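Local coordinates for protein LP04448p (Drosophila melanogaster, PDB 2QK2) that probably binds tubulin through its TOG domains as a member of the XMAP215 family of microtubule plus-end-tracking proteins, at residues L176-L181 and E198-L203; V10-K15 and P47-G52; S69-V74 and E109-V114; C99-L104 and Q135-E140; K18-K23 and G55-A60. All coordinates share one frame; numbering follows the deposited sequence.

Contact 1. Residues L176-L181 and E198-L203; sequences LLTTSL and EALGTL
This is a buried, apolar helix-helix contact between two successive helices of the TOG domain, 171-185 and 190-207, in which T178 and L181 meet A199, L200 and L203. The local axes come within 10.3 Å, and their directions differ by 152°, so the helices run antiparallel. All five touching residues are buried.

L181 does most of the reaching. Its CB lies 3.6 Å from L200 CD1, and the two leucines slide past each other in opposite directions instead of meeting head on. L200 CD1 runs alongside L181 from CB to CD1, while A199 CB meets both methyls of L181, the nearer being CD1 at 3.8 Å. The CG of L181 is set anti to the carbonyl carbon (chi1 -73°), which sends both methyls across to A199.

One turn earlier, T178 OG1 approaches L203 CD2 at 3.4 Å, the two side chains crossing at about a right angle. T178 OG1 hydrogen-bonds to L174 O in its own helix and meets L203 CD2 in van der Waals contact. L203 also reaches back to L174 and L161, and L200 to L185, extending the apolar seam along the pair. An antiparallel pair of consecutive helices closed by interleaved leucines and small residues is the basic arrangement of HEAT-repeat solenoids.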
# COMPACT_ATOMS: atom_id res chain seq x y z
N LEU A 176 0.00 2.81 -19.74
CA LEU A 176 0.95 1.92 -19.09
C LEU A 176 0.26 1.02 -18.06
O LEU A 176 0.49 -0.19 -18.00
CB LEU A 176 2.05 2.73 -18.40
CG LEU A 176 3.08 1.93 -17.60
CD1 LEU A 176 3.89 1.04 -18.54
CD2 LEU A 176 4.00 2.88 -16.85
N LEU A 177 -0.60 1.62 -17.25
CA LEU A 177 -1.32 0.88 -16.23
C LEU A 177 -2.27 -0.13 -16.86
O LEU A 177 -2.30 -1.29 -16.45
CB LEU A 177 -2.10 1.85 -15.34
CG LEU A 177 -1.67 2.04 -13.89
CD1 LEU A 177 -0.17 1.97 -13.73
CD2 LEU A 177 -2.19 3.39 -13.41
N THR A 178 -3.05 0.30 -17.84
CA THR A 178 -4.01 -0.59 -18.50
C THR A 178 -3.29 -1.75 -19.18
O THR A 178 -3.65 -2.91 -19.00
CB THR A 178 -4.85 0.18 -19.54
OG1 THR A 178 -5.45 1.33 -18.92
CG2 THR A 178 -5.96 -0.72 -20.09
N THR A 179 -2.25 -1.43 -19.95
CA THR A 179 -1.47 -2.46 -20.64
C THR A 179 -0.94 -3.50 -19.67
O THR A 179 -1.06 -4.70 -19.91
CB THR A 179 -0.26 -1.84 -21.39
OG1 THR A 179 -0.73 -1.02 -22.47
CG2 THR A 179 0.65 -2.93 -21.94
N SER A 180 -0.36 -3.04 -18.57
CA SER A 180 0.20 -3.93 -17.57
C SER A 180 -0.86 -4.82 -16.92
O SER A 180 -0.64 -6.01 -16.72
CB SER A 180 0.92 -3.13 -16.48
OG SER A 180 1.99 -2.37 -17.02
N LEU A 181 -2.00 -4.22 -16.59
CA LEU A 181 -3.10 -4.95 -15.96
C LEU A 181 -3.79 -5.93 -16.92
O LEU A 181 -4.26 -6.98 -16.49
CB LEU A 181 -4.12 -3.97 -15.38
CG LEU A 181 -3.68 -3.23 -14.11
CD1 LEU A 181 -4.63 -2.08 -13.77
CD2 LEU A 181 -3.63 -4.23 -12.97
N GLU A 198 -10.66 -6.34 -11.16
CA GLU A 198 -11.12 -5.37 -10.17
C GLU A 198 -10.43 -4.02 -10.36
O GLU A 198 -11.05 -2.97 -10.26
CB GLU A 198 -10.88 -5.88 -8.75
CG GLU A 198 -11.61 -5.07 -7.69
CD GLU A 198 -11.55 -5.70 -6.31
OE1 GLU A 198 -11.43 -6.94 -6.22
OE2 GLU A 198 -11.64 -4.96 -5.32
N ALA A 199 -9.13 -4.07 -10.63
CA ALA A 199 -8.35 -2.85 -10.83
C ALA A 199 -8.80 -2.14 -12.11
O ALA A 199 -8.96 -0.91 -12.13
CB ALA A 199 -6.86 -3.19 -10.93
N LEU A 200 -9.00 -2.92 -13.17
CA LEU A 200 -9.44 -2.37 -14.45
C LEU A 200 -10.83 -1.74 -14.33
O LEU A 200 -11.07 -0.65 -14.87
CB LEU A 200 -9.46 -3.48 -15.51
CG LEU A 200 -8.35 -3.60 -16.56
CD1 LEU A 200 -7.27 -2.55 -16.38
CD2 LEU A 200 -7.78 -5.00 -16.49
N GLY A 201 -11.73 -2.42 -13.63
CA GLY A 201 -13.07 -1.89 -13.47
C GLY A 201 -13.06 -0.60 -12.68
O GLY A 201 -13.81 0.34 -12.97
N THR A 202 -12.21 -0.54 -11.66
CA THR A 202 -12.12 0.66 -10.84
C THR A 202 -11.55 1.79 -11.70
O THR A 202 -11.98 2.94 -11.59
CB THR A 202 -11.23 0.42 -9.60
OG1 THR A 202 -11.72 -0.73 -8.89
CG2 THR A 202 -11.27 1.63 -8.67
N LEU A 203 -10.59 1.45 -12.55
CA LEU A 203 -9.98 2.44 -13.43
C LEU A 203 -11.02 3.07 -14.35
O LEU A 203 -10.98 4.27 -14.60
CB LEU A 203 -8.88 1.80 -14.27
CG LEU A 203 -8.15 2.75 -15.23
CD1 LEU A 203 -7.45 3.84 -14.42
CD2 LEU A 203 -7.15 1.97 -16.06

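Contact 2. Residues V10-K15 and P47-G52; sequences VDILSK and PKLENG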
# COMPACT_ATOMS: atom_id res chain seq x y z
N VAL A 10 2.36 15.21 18.39
CA VAL A 10 3.16 14.67 19.48
C VAL A 10 4.53 14.20 19.01
O VAL A 10 4.68 13.64 17.92
CB VAL A 10 2.43 13.48 20.15
CG1 VAL A 10 3.33 12.85 21.20
CG2 VAL A 10 1.14 13.98 20.80
N ASP A 11 5.54 14.45 19.85
CA ASP A 11 6.91 14.05 19.57
C ASP A 11 7.12 12.64 20.09
O ASP A 11 7.62 12.46 21.21
CB ASP A 11 7.87 15.01 20.28
CG ASP A 11 9.33 14.66 20.02
OD1 ASP A 11 9.63 13.52 19.62
OD2 ASP A 11 10.19 15.54 20.23
N ILE A 12 6.75 11.63 19.31
CA ILE A 12 6.92 10.26 19.75
C ILE A 12 8.37 9.79 19.64
O ILE A 12 8.77 8.83 20.31
CB ILE A 12 6.03 9.27 18.95
CG1 ILE A 12 6.40 9.30 17.47
CG2 ILE A 12 4.56 9.61 19.17
CD1 ILE A 12 5.82 8.14 16.69
N LEU A 13 9.15 10.44 18.80
CA LEU A 13 10.55 10.05 18.65
C LEU A 13 11.29 10.17 19.98
O LEU A 13 12.13 9.33 20.31
CB LEU A 13 11.23 10.90 17.58
CG LEU A 13 10.83 10.57 16.14
CD1 LEU A 13 11.43 11.60 15.19
CD2 LEU A 13 11.28 9.16 15.79
N SER A 14 10.97 11.20 20.75
CA SER A 14 11.63 11.40 22.04
C SER A 14 11.03 10.53 23.13
O SER A 14 11.56 10.47 24.24
CB SER A 14 11.56 12.87 22.45
OG SER A 14 10.21 13.30 22.58
N LYS A 15 9.92 9.85 22.82
CA LYS A 15 9.25 9.01 23.81
C LYS A 15 9.60 7.54 23.70
O LYS A 15 9.25 6.75 24.58
CB LYS A 15 7.74 9.17 23.70
CG LYS A 15 7.25 10.56 24.04
CD LYS A 15 5.74 10.60 24.04
CE LYS A 15 5.23 11.97 24.43
NZ LYS A 15 3.75 11.98 24.51
N PRO A 47 -2.35 9.90 17.44
CA PRO A 47 -2.69 9.89 16.01
C PRO A 47 -2.07 11.03 15.19
O PRO A 47 -1.97 10.93 13.97
CB PRO A 47 -4.21 9.93 16.02
CG PRO A 47 -4.52 10.72 17.25
CD PRO A 47 -3.55 10.13 18.26
N LYS A 48 -1.68 12.11 15.86
CA LYS A 48 -1.07 13.25 15.17
C LYS A 48 0.40 13.31 15.54
O LYS A 48 0.76 13.49 16.70
CB LYS A 48 -1.78 14.55 15.57
CG LYS A 48 -1.32 15.77 14.79
CD LYS A 48 -1.73 15.68 13.33
CE LYS A 48 -1.34 16.95 12.58
NZ LYS A 48 -1.76 16.92 11.15
N LEU A 49 1.27 13.16 14.54
CA LEU A 49 2.70 13.15 14.79
C LEU A 49 3.43 14.42 14.39
O LEU A 49 3.17 15.02 13.34
CB LEU A 49 3.34 11.95 14.07
CG LEU A 49 2.73 10.60 14.47
CD1 LEU A 49 3.33 9.48 13.63
CD2 LEU A 49 2.97 10.35 15.95
N GLU A 50 4.35 14.83 15.25
CA GLU A 50 5.16 16.03 15.03
C GLU A 50 6.20 15.77 13.94
O GLU A 50 6.57 14.62 13.68
CB GLU A 50 5.86 16.38 16.35
CG GLU A 50 6.61 17.69 16.37
CD GLU A 50 7.29 17.92 17.71
OE1 GLU A 50 8.32 17.26 17.98
OE2 GLU A 50 6.77 18.74 18.50
N ASN A 51 6.66 16.83 13.29
CA ASN A 51 7.68 16.69 12.25
C ASN A 51 8.94 16.16 12.92
O ASN A 51 9.13 16.35 14.12
CB ASN A 51 7.99 18.05 11.62
CG ASN A 51 6.79 18.65 10.94
OD1 ASN A 51 6.23 18.07 10.02
ND2 ASN A 51 6.39 19.84 11.39
N GLY A 52 9.80 15.51 12.15
CA GLY A 52 11.03 14.97 12.72
C GLY A 52 11.79 14.09 11.77
O GLY A 52 11.39 13.93 10.61
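V10 and L49 form a single beta bridge, their CA atoms 5.0 Å apart, in which V10 bonds to both neighbours of L49. V10 N donates to K48 O at 2.9 Å, and E50 N donates to V10 O at 2.9 Å. This pattern, with the chains heading in similar directions (40° apart), is that of a parallel bridge.

V10 O also receives a weak bond from I12 N, which makes D11 the centre of an inverse gamma turn and bends the chain so that no second bridge forms. The turn that follows is closed by D11, whose OD1 accepts from S14 N at 2.9 Å, an Asx motif in which the donor sits above the carboxylate plane.

Beside the bridge, E50, extended beyond CG, crosses D11 at a slant and brings OE1 to 3.2 Å from D11 CB. The carboxylates themselves come close, D11 OD2 lying 3.4 Å from E50 OE1, with their planes 56° apart. Two like-charged carboxylates this close would probably raise the proton affinity of one of them.

The apolar side belongs to I12 and L49. L49 CD2 sits 3.7 Å from I12 CG2 and equally near I12 CD1, fitted between the two branches. I12 reaches it with CG1 between backbone N and carbonyl carbon (chi1 61°). L43 of helix 29-45 touches both residues, and L84 and L88 of helix 71-88 also pack on L49. The arrangement is an isolated parallel beta bridge joining two inter-helical loops at the N-terminal end of an otherwise all-helical HEAT-type domain.

Contact 3. Residues S69-V74 and E109-V114; sequences SNVVLV and EKKPNV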
# COMPACT_ATOMS: atom_id res chain seq x y z
N SER A 69 12.05 -13.48 10.16
CA SER A 69 11.50 -14.80 9.88
C SER A 69 10.20 -15.05 10.65
O SER A 69 9.45 -15.97 10.33
CB SER A 69 12.51 -15.89 10.24
OG SER A 69 12.89 -15.81 11.61
N ASN A 70 9.94 -14.21 11.64
CA ASN A 70 8.74 -14.34 12.47
C ASN A 70 7.57 -13.52 11.88
O ASN A 70 7.62 -12.29 11.89
CB ASN A 70 9.07 -13.88 13.89
CG ASN A 70 7.98 -14.19 14.88
OD1 ASN A 70 6.84 -13.74 14.72
ND2 ASN A 70 8.31 -14.96 15.91
N VAL A 71 6.54 -14.20 11.40
CA VAL A 71 5.40 -13.51 10.79
C VAL A 71 4.61 -12.62 11.75
O VAL A 71 3.94 -11.69 11.32
CB VAL A 71 4.43 -14.49 10.10
CG1 VAL A 71 5.14 -15.19 8.96
CG2 VAL A 71 3.89 -15.52 11.11
N VAL A 72 4.69 -12.90 13.04
CA VAL A 72 3.99 -12.06 14.01
C VAL A 72 4.67 -10.69 14.06
O VAL A 72 4.01 -9.65 14.18
CB VAL A 72 4.00 -12.70 15.42
CG1 VAL A 72 3.60 -11.67 16.46
CG2 VAL A 72 3.03 -13.87 15.46
N LEU A 73 6.00 -10.70 13.96
CA LEU A 73 6.78 -9.46 13.97
C LEU A 73 6.59 -8.70 12.66
O LEU A 73 6.52 -7.47 12.65
CB LEU A 73 8.26 -9.80 14.18
CG LEU A 73 8.80 -9.67 15.62
CD1 LEU A 73 7.73 -10.01 16.64
CD2 LEU A 73 10.03 -10.55 15.78
N VAL A 74 6.49 -9.43 11.55
CA VAL A 74 6.27 -8.81 10.25
C VAL A 74 4.95 -8.04 10.29
O VAL A 74 4.90 -6.87 9.89
CB VAL A 74 6.24 -9.86 9.13
CG1 VAL A 74 5.80 -9.23 7.82
CG2 VAL A 74 7.62 -10.49 8.98
N GLU A 109 4.24 -13.43 0.93
CA GLU A 109 3.79 -14.04 2.17
C GLU A 109 2.26 -14.07 2.12
O GLU A 109 1.62 -13.03 1.95
CB GLU A 109 4.26 -13.20 3.37
CG GLU A 109 3.66 -13.61 4.70
CD GLU A 109 3.97 -15.05 5.04
OE1 GLU A 109 3.03 -15.88 5.05
OE2 GLU A 109 5.15 -15.36 5.30
N LYS A 110 1.67 -15.25 2.29
CA LYS A 110 0.22 -15.38 2.21
C LYS A 110 -0.55 -15.42 3.53
O LYS A 110 -1.78 -15.39 3.52
CB LYS A 110 -0.14 -16.60 1.37
CG LYS A 110 0.45 -16.55 -0.04
CD LYS A 110 -0.06 -17.69 -0.91
CE LYS A 110 -1.54 -17.53 -1.21
NZ LYS A 110 -2.04 -18.57 -2.16
N LYS A 111 0.14 -15.50 4.66
CA LYS A 111 -0.59 -15.53 5.92
C LYS A 111 -1.48 -14.29 5.94
O LYS A 111 -1.00 -13.16 5.87
CB LYS A 111 0.37 -15.52 7.11
CG LYS A 111 -0.31 -15.90 8.42
CD LYS A 111 0.66 -16.62 9.35
CE LYS A 111 -0.08 -17.31 10.49
NZ LYS A 111 0.86 -18.07 11.39
N PRO A 112 -2.81 -14.48 6.03
CA PRO A 112 -3.78 -13.39 6.04
C PRO A 112 -3.52 -12.22 6.99
O PRO A 112 -3.79 -11.06 6.64
CB PRO A 112 -5.11 -14.11 6.34
CG PRO A 112 -4.67 -15.31 7.12
CD PRO A 112 -3.46 -15.76 6.36
N ASN A 113 -3.00 -12.50 8.18
CA ASN A 113 -2.73 -11.43 9.13
C ASN A 113 -1.62 -10.51 8.64
O ASN A 113 -1.67 -9.30 8.87
CB ASN A 113 -2.38 -12.01 10.49
CG ASN A 113 -3.55 -12.75 11.10
OD1 ASN A 113 -3.93 -13.82 10.63
ND2 ASN A 113 -4.15 -12.16 12.13
N VAL A 114 -0.64 -11.08 7.96
CA VAL A 114 0.46 -10.30 7.41
C VAL A 114 -0.09 -9.51 6.22
O VAL A 114 0.21 -8.32 6.07
CB VAL A 114 1.62 -11.20 6.93
CG1 VAL A 114 2.62 -10.38 6.11
CG2 VAL A 114 2.31 -11.82 8.12
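The contact joins the opening turns of two helices of the HEAT-type solenoid, 71-88 and 112-126, through V71 and V74 on the first and V114 on the second, with E109 and K111 of the preceding loop closing over V71. The nearest CA atoms, those of V74 and V114, are 6.6 Å apart.

V114 points both of its methyls at the other helix. CG1 meets V74 CG1 at 3.8 Å, the two side chains passing obliquely. V114 CG2 lies 3.6 Å from V71 O and a little farther from V71 CB. With CG1 anti to the backbone N (chi1 169°), the valine fork straddles V71 and V74.

Two longer side chains also touch V71, each crossing it at about a right angle. E109 OE2 approaches V71 CG1 at 3.7 Å, while K111 lays its aliphatic CD 3.8 Å from V71 CG2. The glutamate is held in place by its other oxygen: OE1 accepts from K111 N at 2.9 Å in a nearly straight bond (165°), using the anti lone pair. Thus E109 bends back (chi2 59°) over the start of helix 112-126, and K111 stands at that helix's N-cap position.

The partner helix begins with N70 as N-cap, whose OD1 accepts from L73 N at 3.2 Å and, weakly, from V72 N. W29 of helix 29-45 packs on N70 and L73, while K106 touches V74. Helix 71-88 is therefore bordered by helix 29-45 as well as by helix 112-126, with helix 93-105 lying between the two contact helices in sequence.

Contact 4. Residues C99-L104 and Q135-E140; sequences CVPSLL and QESIVE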
# COMPACT_ATOMS: atom_id res chain seq x y z
N CYS A 99 9.74 2.58 0.49
CA CYS A 99 8.85 1.61 1.13
C CYS A 99 8.02 0.77 0.16
O CYS A 99 7.89 -0.44 0.34
CB CYS A 99 7.88 2.31 2.08
SG CYS A 99 8.60 2.96 3.61
N VAL A 100 7.45 1.42 -0.86
CA VAL A 100 6.58 0.74 -1.81
C VAL A 100 7.10 -0.58 -2.40
O VAL A 100 6.42 -1.61 -2.30
CB VAL A 100 6.16 1.71 -2.95
CG1 VAL A 100 5.43 0.96 -4.06
CG2 VAL A 100 5.26 2.81 -2.38
N PRO A 101 8.29 -0.58 -3.01
CA PRO A 101 8.84 -1.81 -3.59
C PRO A 101 8.98 -2.95 -2.57
O PRO A 101 8.66 -4.10 -2.87
CB PRO A 101 10.20 -1.36 -4.13
CG PRO A 101 9.96 0.08 -4.49
CD PRO A 101 9.15 0.58 -3.32
N SER A 102 9.46 -2.62 -1.38
CA SER A 102 9.65 -3.62 -0.32
C SER A 102 8.33 -4.23 0.12
O SER A 102 8.23 -5.44 0.30
CB SER A 102 10.34 -2.99 0.90
OG SER A 102 11.56 -2.38 0.53
N LEU A 103 7.33 -3.38 0.31
CA LEU A 103 6.02 -3.86 0.73
C LEU A 103 5.39 -4.78 -0.33
O LEU A 103 4.89 -5.86 0.00
CB LEU A 103 5.09 -2.68 1.02
CG LEU A 103 5.44 -1.91 2.31
CD1 LEU A 103 4.66 -0.61 2.37
CD2 LEU A 103 5.12 -2.79 3.53
N LEU A 104 5.43 -4.35 -1.59
CA LEU A 104 4.85 -5.15 -2.67
C LEU A 104 5.48 -6.54 -2.76
O LEU A 104 4.78 -7.54 -2.88
CB LEU A 104 5.01 -4.43 -4.02
CG LEU A 104 4.16 -3.16 -4.19
CD1 LEU A 104 4.54 -2.45 -5.49
CD2 LEU A 104 2.69 -3.52 -4.17
N GLN A 135 4.86 4.60 -10.29
CA GLN A 135 4.60 3.74 -11.45
C GLN A 135 5.62 2.65 -11.76
O GLN A 135 5.25 1.52 -12.06
CB GLN A 135 4.35 4.58 -12.70
CG GLN A 135 5.46 5.56 -13.03
CD GLN A 135 5.16 6.35 -14.28
OE1 GLN A 135 5.30 5.84 -15.39
NE2 GLN A 135 4.73 7.59 -14.11
N GLU A 136 6.91 2.98 -11.71
CA GLU A 136 7.93 1.99 -12.02
C GLU A 136 7.86 0.79 -11.08
O GLU A 136 7.87 -0.36 -11.52
CB GLU A 136 9.33 2.61 -11.97
CG GLU A 136 9.61 3.59 -13.09
CD GLU A 136 11.04 4.09 -13.08
OE1 GLU A 136 11.97 3.25 -13.14
OE2 GLU A 136 11.24 5.32 -13.00
N SER A 137 7.80 1.05 -9.78
CA SER A 137 7.72 -0.03 -8.79
C SER A 137 6.46 -0.85 -8.99
O SER A 137 6.49 -2.08 -8.99
CB SER A 137 7.74 0.55 -7.38
OG SER A 137 8.95 1.25 -7.13
N ILE A 138 5.34 -0.16 -9.16
CA ILE A 138 4.05 -0.82 -9.35
C ILE A 138 4.06 -1.72 -10.58
O ILE A 138 3.75 -2.91 -10.49
CB ILE A 138 2.91 0.22 -9.50
CG1 ILE A 138 2.79 1.03 -8.21
CG2 ILE A 138 1.59 -0.48 -9.84
CD1 ILE A 138 1.71 2.09 -8.24
N VAL A 139 4.44 -1.16 -11.72
CA VAL A 139 4.48 -1.92 -12.97
C VAL A 139 5.46 -3.09 -12.87
O VAL A 139 5.16 -4.20 -13.31
CB VAL A 139 4.87 -1.00 -14.16
CG1 VAL A 139 5.08 -1.82 -15.42
CG2 VAL A 139 3.77 0.03 -14.38
N GLU A 140 6.62 -2.85 -12.28
CA GLU A 140 7.61 -3.90 -12.12
C GLU A 140 7.04 -5.04 -11.27
O GLU A 140 7.27 -6.21 -11.55
CB GLU A 140 8.88 -3.34 -11.46
CG GLU A 140 9.99 -4.35 -11.28
CD GLU A 140 11.20 -3.76 -10.58
OE1 GLU A 140 11.78 -2.78 -11.12
OE2 GLU A 140 11.58 -4.27 -9.50
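S137 is the first residue of 135-140 to touch 99-104, and it carries most of the contact. Its CB sits 3.7 Å from P101 CG and, at somewhat longer range, faces V100 CG1. The hydroxyl OG comes to 3.1 Å from P101 CG, a close approach of an oxygen to a ring carbon. OG stands anti to the carbonyl carbon (chi1 -62°), which turns it onto the proline ring. The backbone supports this closeness: the CA atoms of P101 and S137 are just 5.6 Å apart. Having no N-H, P101 also breaks the bond to the turn before it, and helix 93-105 is kinked there.

The backbone of S137 is used as well, its O lying 4.0 Å from L104 CD1. I138 follows, and the same methyl, L104 CD1, ends 4.2 Å from I138 CA. L104 thus lies against the main chain of helix 131-141, while the I138 side chain packs on L131 of its own helix. V139 then leaves this partner for L176 and S180 of helix 171-185.

The short axes approach to 9.4 Å and are only 13° apart, so the helices run parallel. Helix 112-126 lies between them in sequence, and its I122 touches L104. Parallel helices separated in sequence by an antiparallel one, lying side by side with a serine at the closest point, are the lateral stacking of a HEAT-type alpha-solenoid.

Contact 5. Residues K18-K23 and G55-A60; sequences KDFYDK and GALVSA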
# COMPACT_ATOMS: atom_id res chain seq x y z
N LYS A 18 15.00 3.94 25.15
CA LYS A 18 16.39 4.14 24.78
C LYS A 18 17.02 2.88 24.18
O LYS A 18 18.12 2.94 23.62
CB LYS A 18 17.20 4.60 26.00
CG LYS A 18 17.48 3.52 27.04
CD LYS A 18 18.20 4.10 28.26
CE LYS A 18 19.51 4.80 27.87
NZ LYS A 18 20.16 5.47 29.04
N ASP A 19 16.34 1.74 24.28
CA ASP A 19 16.89 0.51 23.71
C ASP A 19 16.02 -0.01 22.56
O ASP A 19 16.14 -1.16 22.13
CB ASP A 19 17.03 -0.56 24.79
CG ASP A 19 15.71 -0.91 25.45
OD1 ASP A 19 14.69 -0.25 25.15
OD2 ASP A 19 15.69 -1.86 26.26
N PHE A 20 15.15 0.86 22.05
CA PHE A 20 14.27 0.49 20.95
C PHE A 20 15.02 -0.20 19.81
O PHE A 20 14.69 -1.32 19.42
CB PHE A 20 13.57 1.73 20.40
CG PHE A 20 12.69 1.45 19.22
CD1 PHE A 20 11.40 0.95 19.40
CD2 PHE A 20 13.16 1.63 17.92
CE1 PHE A 20 10.59 0.63 18.31
CE2 PHE A 20 12.36 1.31 16.82
CZ PHE A 20 11.07 0.81 17.02
N TYR A 21 16.05 0.46 19.27
CA TYR A 21 16.80 -0.10 18.16
C TYR A 21 17.67 -1.31 18.53
O TYR A 21 17.73 -2.27 17.77
CB TYR A 21 17.64 0.99 17.49
CG TYR A 21 16.78 2.09 16.89
CD1 TYR A 21 16.53 3.27 17.59
CD2 TYR A 21 16.16 1.91 15.65
CE1 TYR A 21 15.68 4.25 17.06
CE2 TYR A 21 15.30 2.88 15.11
CZ TYR A 21 15.07 4.05 15.83
OH TYR A 21 14.22 5.00 15.32
N ASP A 22 18.32 -1.28 19.69
CA ASP A 22 19.14 -2.41 20.09
C ASP A 22 18.31 -3.68 20.23
O ASP A 22 18.70 -4.75 19.75
CB ASP A 22 19.86 -2.13 21.42
CG ASP A 22 20.98 -1.10 21.27
OD1 ASP A 22 21.50 -0.93 20.14
OD2 ASP A 22 21.34 -0.47 22.28
N LYS A 23 17.14 -3.58 20.86
CA LYS A 23 16.30 -4.76 21.01
C LYS A 23 15.85 -5.37 19.68
O LYS A 23 15.73 -6.59 19.56
CB LYS A 23 15.07 -4.45 21.86
CG LYS A 23 15.29 -4.57 23.36
CD LYS A 23 13.95 -4.42 24.07
CE LYS A 23 14.03 -4.69 25.56
NZ LYS A 23 12.69 -4.46 26.17
N GLY A 55 13.53 8.77 9.35
CA GLY A 55 14.28 7.86 8.51
C GLY A 55 14.75 6.58 9.20
O GLY A 55 14.57 5.48 8.67
N ALA A 56 15.37 6.72 10.38
CA ALA A 56 15.88 5.55 11.11
C ALA A 56 14.75 4.60 11.48
O ALA A 56 14.90 3.38 11.39
CB ALA A 56 16.64 6.00 12.37
N LEU A 57 13.63 5.16 11.91
CA LEU A 57 12.49 4.34 12.30
C LEU A 57 11.92 3.59 11.10
O LEU A 57 11.64 2.39 11.17
CB LEU A 57 11.40 5.21 12.95
CG LEU A 57 10.13 4.47 13.38
CD1 LEU A 57 10.49 3.28 14.27
CD2 LEU A 57 9.19 5.43 14.09
N VAL A 58 11.74 4.29 9.98
CA VAL A 58 11.21 3.65 8.78
C VAL A 58 12.13 2.52 8.31
O VAL A 58 11.67 1.44 7.93
CB VAL A 58 11.02 4.69 7.64
CG1 VAL A 58 10.57 3.98 6.34
CG2 VAL A 58 9.96 5.72 8.05
N SER A 59 13.44 2.76 8.35
CA SER A 59 14.40 1.74 7.95
C SER A 59 14.30 0.52 8.87
O SER A 59 14.35 -0.62 8.41
CB SER A 59 15.82 2.32 7.99
OG SER A 59 16.77 1.36 7.55
N ALA A 60 14.17 0.76 10.18
CA ALA A 60 14.07 -0.33 11.14
C ALA A 60 12.81 -1.17 10.87
O ALA A 60 12.86 -2.40 10.89
CB ALA A 60 14.03 0.22 12.57
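The shortest sound polar bond here, K23 N to D19 O at 2.9 Å, closes the first turn of helix 20-24, from which F20 and Y21 reach over to A56, L57 and A60. The main-chain oxygen of F20 is held too, by S35 OG of helix 29-45.

Y21 approaches helix 55-67 with its ring edge. A60 CB lies near the ring plane, 3.9 Å from Y21 CE2, and L57 CA lies near that plane at the hydroxyl end. The phenol oxygen comes to rest on the opening turn of that helix: Y21 OH is 3.7 Å from L57 CB and 3.9 Å from A56 CB. It also stands 3.5 Å from L57 N, but the angle is too poor for a hydrogen bond.

One face of the Y21 ring is covered by its neighbour, F20 CD2 sitting 3.5 Å above the plane and over its centre. F20 in turn runs inward, with CG anti to the backbone N (chi1 177°), and its CE2 meets L57 CD1 at 3.7 Å; the two side chains cross at about a right angle.

L39 of helix 29-45 touches both F20 and L57, M16 touches both Y21 and L57, and L84 touches L57, so helices 20-24, 29-45, 55-67 and 71-88 and the loop at M16 all contribute. Helices 20-24 and 55-67 run in roughly the same direction, judged from the CA positions. Such side-by-side packing of roughly parallel helices, here through aromatics, marks the N-terminal edge of a HEAT-type solenoid.

How the contacts relate
The contacts follow the solenoid from its N-terminal edge (contacts 2 and 5) through contacts 3 and 4 to contact 1; the centres of contacts 1 and 2 lie 38 Å apart, across the chain's centre. Contacts 1 and 4 are buried, while 2, 3 and 5 are only partly so and bring in charged or aromatic groups. Contact 1 pairs consecutive antiparallel helices, whereas contact 4 sets parallel ones side by side. Contact 2 alone rests on backbone hydrogen bonds across its segments. Neighbouring contacts touch: V139 of contact 4 packs on L176 and S180 of contact 1, and C99 of contact 4 meets V58 of contact 5.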